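Local coordinates for virulence-associated protein I (Coxiella burnetii, PDB 3TRB) that probably binds DNA through a helix-turn-helix domain, as an antidote protein of the HigA family of addiction modules, at residues 26-30 with 31-35; 71-74 with 75-78. All blocks are in the same frame, centred on the assembly; numbering follows the deposited sequence.

Interaction 1. Residues 26-30 with 31-35; sequences DKMSA and NQLAK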
loop_
_atom_site.group_PDB
_atom_site.type_symbol
_atom_site.label_atom_id
_atom_site.label_comp_id
_atom_site.label_asym_id
_atom_site.label_seq_id
_atom_site.Cartn_x
_atom_site.Cartn_y
_atom_site.Cartn_z
ATOM N N ASP A 26 11.125 39.023 2.166
ATOM C CA ASP A 26 11.795 40.161 2.793
ATOM C C ASP A 26 12.976 39.737 3.667
ATOM O O ASP A 26 13.151 40.244 4.773
ATOM C CB ASP A 26 10.800 40.985 3.616
ATOM C CG ASP A 26 9.785 41.705 2.752
ATOM O OD1 ASP A 26 10.147 42.125 1.633
ATOM O OD2 ASP A 26 8.624 41.851 3.196
ATOM N N LYS A 27 13.784 38.808 3.162
ATOM C CA LYS A 27 14.965 38.334 3.879
ATOM C C LYS A 27 14.648 37.991 5.333
ATOM O O LYS A 27 15.253 38.539 6.254
ATOM C CB LYS A 27 16.085 39.378 3.820
ATOM C CG LYS A 27 16.466 39.804 2.412
ATOM C CD LYS A 27 17.573 40.846 2.432
ATOM C CE LYS A 27 17.899 41.341 1.033
ATOM N NZ LYS A 27 18.939 42.410 1.050
HETATM N N MSE A 28 13.696 37.086 5.534
HETATM C CA MSE A 28 13.303 36.687 6.879
HETATM C C MSE A 28 14.409 35.893 7.568
HETATM O O MSE A 28 14.986 34.977 6.981
HETATM C CB MSE A 28 12.007 35.875 6.840
HETATM C CG MSE A 28 11.565 35.356 8.195
HETATM SE SE MSE A 28 9.815 34.498 8.139
HETATM C CE MSE A 28 8.718 36.056 7.717
ATOM N N SER A 29 14.698 36.248 8.817
ATOM C CA SER A 29 15.766 35.602 9.574
ATOM C C SER A 29 15.297 34.303 10.220
ATOM O O SER A 29 14.106 33.994 10.225
ATOM C CB SER A 29 16.301 36.546 10.653
ATOM O OG SER A 29 15.336 36.755 11.670
ATOM N N ALA A 30 16.245 33.550 10.767
ATOM C CA ALA A 30 15.928 32.314 11.470
ATOM C C ALA A 30 15.104 32.612 12.717
ATOM O O ALA A 30 14.156 31.892 13.033
ATOM C CB ALA A 30 17.200 31.568 11.837
ATOM N N ASN A 31 15.472 33.676 13.424
ATOM C CA ASN A 31 14.734 34.102 14.609
ATOM C C ASN A 31 13.291 34.477 14.291
ATOM O O ASN A 31 12.370 34.095 15.011
ATOM C CB ASN A 31 15.443 35.271 15.299
ATOM C CG ASN A 31 16.474 34.814 16.311
ATOM O OD1 ASN A 31 16.133 34.432 17.430
ATOM N ND2 ASN A 31 17.745 34.859 15.926
ATOM N N GLN A 32 13.103 35.227 13.211
ATOM C CA GLN A 32 11.768 35.634 12.784
ATOM C C GLN A 32 10.882 34.423 12.513
ATOM O O GLN A 32 9.747 34.357 12.983
ATOM C CB GLN A 32 11.843 36.517 11.536
ATOM C CG GLN A 32 12.388 37.913 11.791
ATOM C CD GLN A 32 12.472 38.740 10.522
ATOM O OE1 GLN A 32 13.396 38.582 9.725
ATOM N NE2 GLN A 32 11.505 39.629 10.330
ATOM N N LEU A 33 11.406 33.468 11.751
ATOM C CA LEU A 33 10.663 32.254 11.434
ATOM C C LEU A 33 10.348 31.459 12.696
ATOM O O LEU A 33 9.227 30.985 12.878
ATOM C CB LEU A 33 11.445 31.381 10.450
ATOM C CG LEU A 33 10.765 30.067 10.064
ATOM C CD1 LEU A 33 9.393 30.327 9.452
ATOM C CD2 LEU A 33 11.637 29.262 9.113
ATOM N N ALA A 34 11.346 31.318 13.563
ATOM C CA ALA A 34 11.187 30.573 14.806
ATOM C C ALA A 34 10.044 31.135 15.646
ATOM O O ALA A 34 9.253 30.382 16.213
ATOM C CB ALA A 34 12.487 30.578 15.598
ATOM N N LYS A 35 9.961 32.460 15.725
ATOM C CA LYS A 35 8.870 33.110 16.445
ATOM C C LYS A 35 7.527 32.837 15.776
ATOM O O LYS A 35 6.537 32.549 16.448
ATOM C CB LYS A 35 9.105 34.619 16.554
ATOM C CG LYS A 35 10.066 35.027 17.658
ATOM C CD LYS A 35 10.055 36.535 17.858
ATOM C CE LYS A 35 10.872 36.944 19.073
ATOM N NZ LYS A 35 10.797 38.412 19.323
#
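S29 and Q32 trade hydrogen bonds across the first turn of helix 30-37, a worked example of the capping box. S29 sits at the N-cap, and its OG accepts from Q32 N at 3.1 Å. In return the Q32 side chain reaches back toward the start of the helix: CG stands anti to the carbonyl carbon (chi1 -72°) and the chain runs on extended, which carries OE1 to S29 N at 2.8 Å. That bond is nearly straight, 166° at the hydrogen, although the donor lies tilted 29° from the amide plane of Q32. S29 OG also sits against the glutamine chain, 3.2 Å from Q32 CG.

On the flank of the box lies the selenomethionine M28. Its CG meets Q32 CB at 3.5 Å, the two chains crossing obliquely. The M28 chain stays extended through its second torsion, which brings SE beside L33 CB at 4.2 Å, and only the terminal CE bends away. M28 and L33 both rest on L22 and F65, so this apolar side of the cap faces the core between helices 14-24 and 56-66. The i to i+4 bonding then takes over, L33 N donating to S29 O and A34 N to A30 O.

Side-chain oxygens thus serve the backbone N-H groups of both S29 and Q32, as a capping box does at a helix start, consistent with a well-defined first turn.

Interaction 2. Residues 71-74 with 75-78; sequences EFWL and NLQD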
loop_
_atom_site.group_PDB
_atom_site.type_symbol
_atom_site.label_atom_id
_atom_site.label_comp_id
_atom_site.label_asym_id
_atom_site.label_seq_id
_atom_site.Cartn_x
_atom_site.Cartn_y
_atom_site.Cartn_z
ATOM N N GLU A 71 2.412 17.640 3.704
ATOM C CA GLU A 71 2.945 16.618 2.810
ATOM C C GLU A 71 4.082 17.163 1.952
ATOM O O GLU A 71 5.059 16.464 1.688
ATOM C CB GLU A 71 1.840 16.050 1.915
ATOM C CG GLU A 71 0.839 15.149 2.629
ATOM C CD GLU A 71 -0.268 15.919 3.326
ATOM O OE1 GLU A 71 -0.271 17.167 3.255
ATOM O OE2 GLU A 71 -1.141 15.270 3.940
ATOM N N PHE A 72 3.946 18.411 1.516
ATOM C CA PHE A 72 4.971 19.051 0.700
ATOM C C PHE A 72 6.334 19.020 1.380
ATOM O O PHE A 72 7.337 18.674 0.758
ATOM C CB PHE A 72 4.580 20.498 0.386
ATOM C CG PHE A 72 5.705 21.326 -0.169
ATOM C CD1 PHE A 72 5.986 21.320 -1.525
ATOM C CD2 PHE A 72 6.475 22.117 0.667
ATOM C CE1 PHE A 72 7.018 22.085 -2.036
ATOM C CE2 PHE A 72 7.506 22.883 0.162
ATOM C CZ PHE A 72 7.778 22.867 -1.191
ATOM N N TRP A 73 6.361 19.378 2.661
ATOM C CA TRP A 73 7.614 19.473 3.403
ATOM C C TRP A 73 8.207 18.109 3.742
ATOM O O TRP A 73 9.424 17.929 3.709
ATOM C CB TRP A 73 7.429 20.315 4.669
ATOM C CG TRP A 73 7.131 21.751 4.366
ATOM C CD1 TRP A 73 5.920 22.372 4.439
ATOM C CD2 TRP A 73 8.064 22.742 3.919
ATOM N NE1 TRP A 73 6.042 23.693 4.073
ATOM C CE2 TRP A 73 7.348 23.944 3.749
ATOM C CE3 TRP A 73 9.436 22.730 3.648
ATOM C CZ2 TRP A 73 7.957 25.120 3.323
ATOM C CZ3 TRP A 73 10.039 23.901 3.226
ATOM C CH2 TRP A 73 9.299 25.080 3.067
ATOM N N LEU A 74 7.347 17.148 4.060
ATOM C CA LEU A 74 7.813 15.804 4.372
ATOM C C LEU A 74 8.340 15.102 3.126
ATOM O O LEU A 74 9.291 14.326 3.199
ATOM C CB LEU A 74 6.703 14.978 5.027
ATOM C CG LEU A 74 6.282 15.422 6.428
ATOM C CD1 LEU A 74 5.251 14.467 7.010
ATOM C CD2 LEU A 74 7.495 15.517 7.338
ATOM N N ASN A 75 7.720 15.381 1.984
ATOM C CA ASN A 75 8.176 14.818 0.716
ATOM C C ASN A 75 9.534 15.371 0.297
ATOM O O ASN A 75 10.311 14.688 -0.371
ATOM C CB ASN A 75 7.141 15.040 -0.387
ATOM C CG ASN A 75 6.104 13.931 -0.442
ATOM O OD1 ASN A 75 6.130 12.998 0.364
ATOM N ND2 ASN A 75 5.185 14.027 -1.393
ATOM N N LEU A 76 9.816 16.612 0.684
ATOM C CA LEU A 76 11.137 17.186 0.464
ATOM C C LEU A 76 12.168 16.417 1.281
ATOM O O LEU A 76 13.254 16.109 0.795
ATOM C CB LEU A 76 11.159 18.671 0.838
ATOM C CG LEU A 76 10.438 19.626 -0.113
ATOM C CD1 LEU A 76 10.605 21.062 0.355
ATOM C CD2 LEU A 76 10.962 19.462 -1.532
ATOM N N GLN A 77 11.817 16.100 2.521
ATOM C CA GLN A 77 12.705 15.338 3.388
ATOM C C GLN A 77 12.896 13.923 2.851
ATOM O O GLN A 77 14.006 13.391 2.864
ATOM C CB GLN A 77 12.153 15.293 4.813
ATOM C CG GLN A 77 13.111 14.694 5.823
ATOM C CD GLN A 77 14.347 15.548 6.023
ATOM O OE1 GLN A 77 14.251 16.738 6.325
ATOM N NE2 GLN A 77 15.517 14.946 5.852
ATOM N N ASP A 78 11.810 13.319 2.379
ATOM C CA ASP A 78 11.871 11.979 1.803
ATOM C C ASP A 78 12.824 11.936 0.618
ATOM O O ASP A 78 13.679 11.054 0.530
ATOM C CB ASP A 78 10.489 11.515 1.349
ATOM C CG ASP A 78 9.538 11.293 2.503
ATOM O OD1 ASP A 78 10.005 11.161 3.655
ATOM O OD2 ASP A 78 8.320 11.239 2.251
#
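Four successive i to i+4 hydrogen bonds, from N75 N to E71 O through D78 N to L74 O, carry regular alpha-helical geometry through residues 71-78 of helix 70-96. Along one flank of this turn, L76 packs against two neighbouring aromatic rings. Its CD1 lies 3.6 Å from F72 CE2, one full turn back, and 3.9 Å from W73 CE3. The leucine crosses the phenylalanine at a slant, with CG over one face of the ring, but runs alongside the tryptophan and points the same way.

The rings also meet each other. The phenylalanine ring swings opposite its amide nitrogen (chi1 167°) and the indole opposite its carbonyl carbon (chi1 -66°), which brings F72 CE2 3.6 Å above the centre of the indole face, while W73 CD1 comes in the plane of the phenyl ring at its edge. W73 goes on to pack against L18, A59 and L62, while L76 rests on I17, so the cluster joins the long helix to helices 14-24 and 56-66.

Farther round the turn, the D78 carboxylate folds back beside the carbonyl of L74, with CG 3.1 Å from L74 O. Q77 is bent at its second torsion; its NE2 donates to D81 OD1 and its OE1 accepts from I54 N.

An apolar cluster thus joins the helix to its own chain, while L74 and D78 also meet the second subunit, where D78 OD2 lies near D78 OD2 of that subunit; such like charges may raise a pKa or favour a shared proton.

In the fold
From the N terminus, helix 14-24 leads into the loop where interaction 1 forms; this contact shapes the entry to helix 30-37 and is complete well before the chain reaches interaction 2. The chain then passes through helices 41-48 and 56-66 to the start of helix 70-96, where interaction 2 spans adjoining turns. Both are local, and neither nests in nor crosses the other. Their centres lie about 21 Å apart, yet they share a core: L18 of helix 14-24 touches L33 from residues 31-35 and W73 from residues 71-74, and helix 56-66 also packs on both. Each contact additionally meets the second subunit, residues 26-30 through its Y100 and residues 71-78 through its I82.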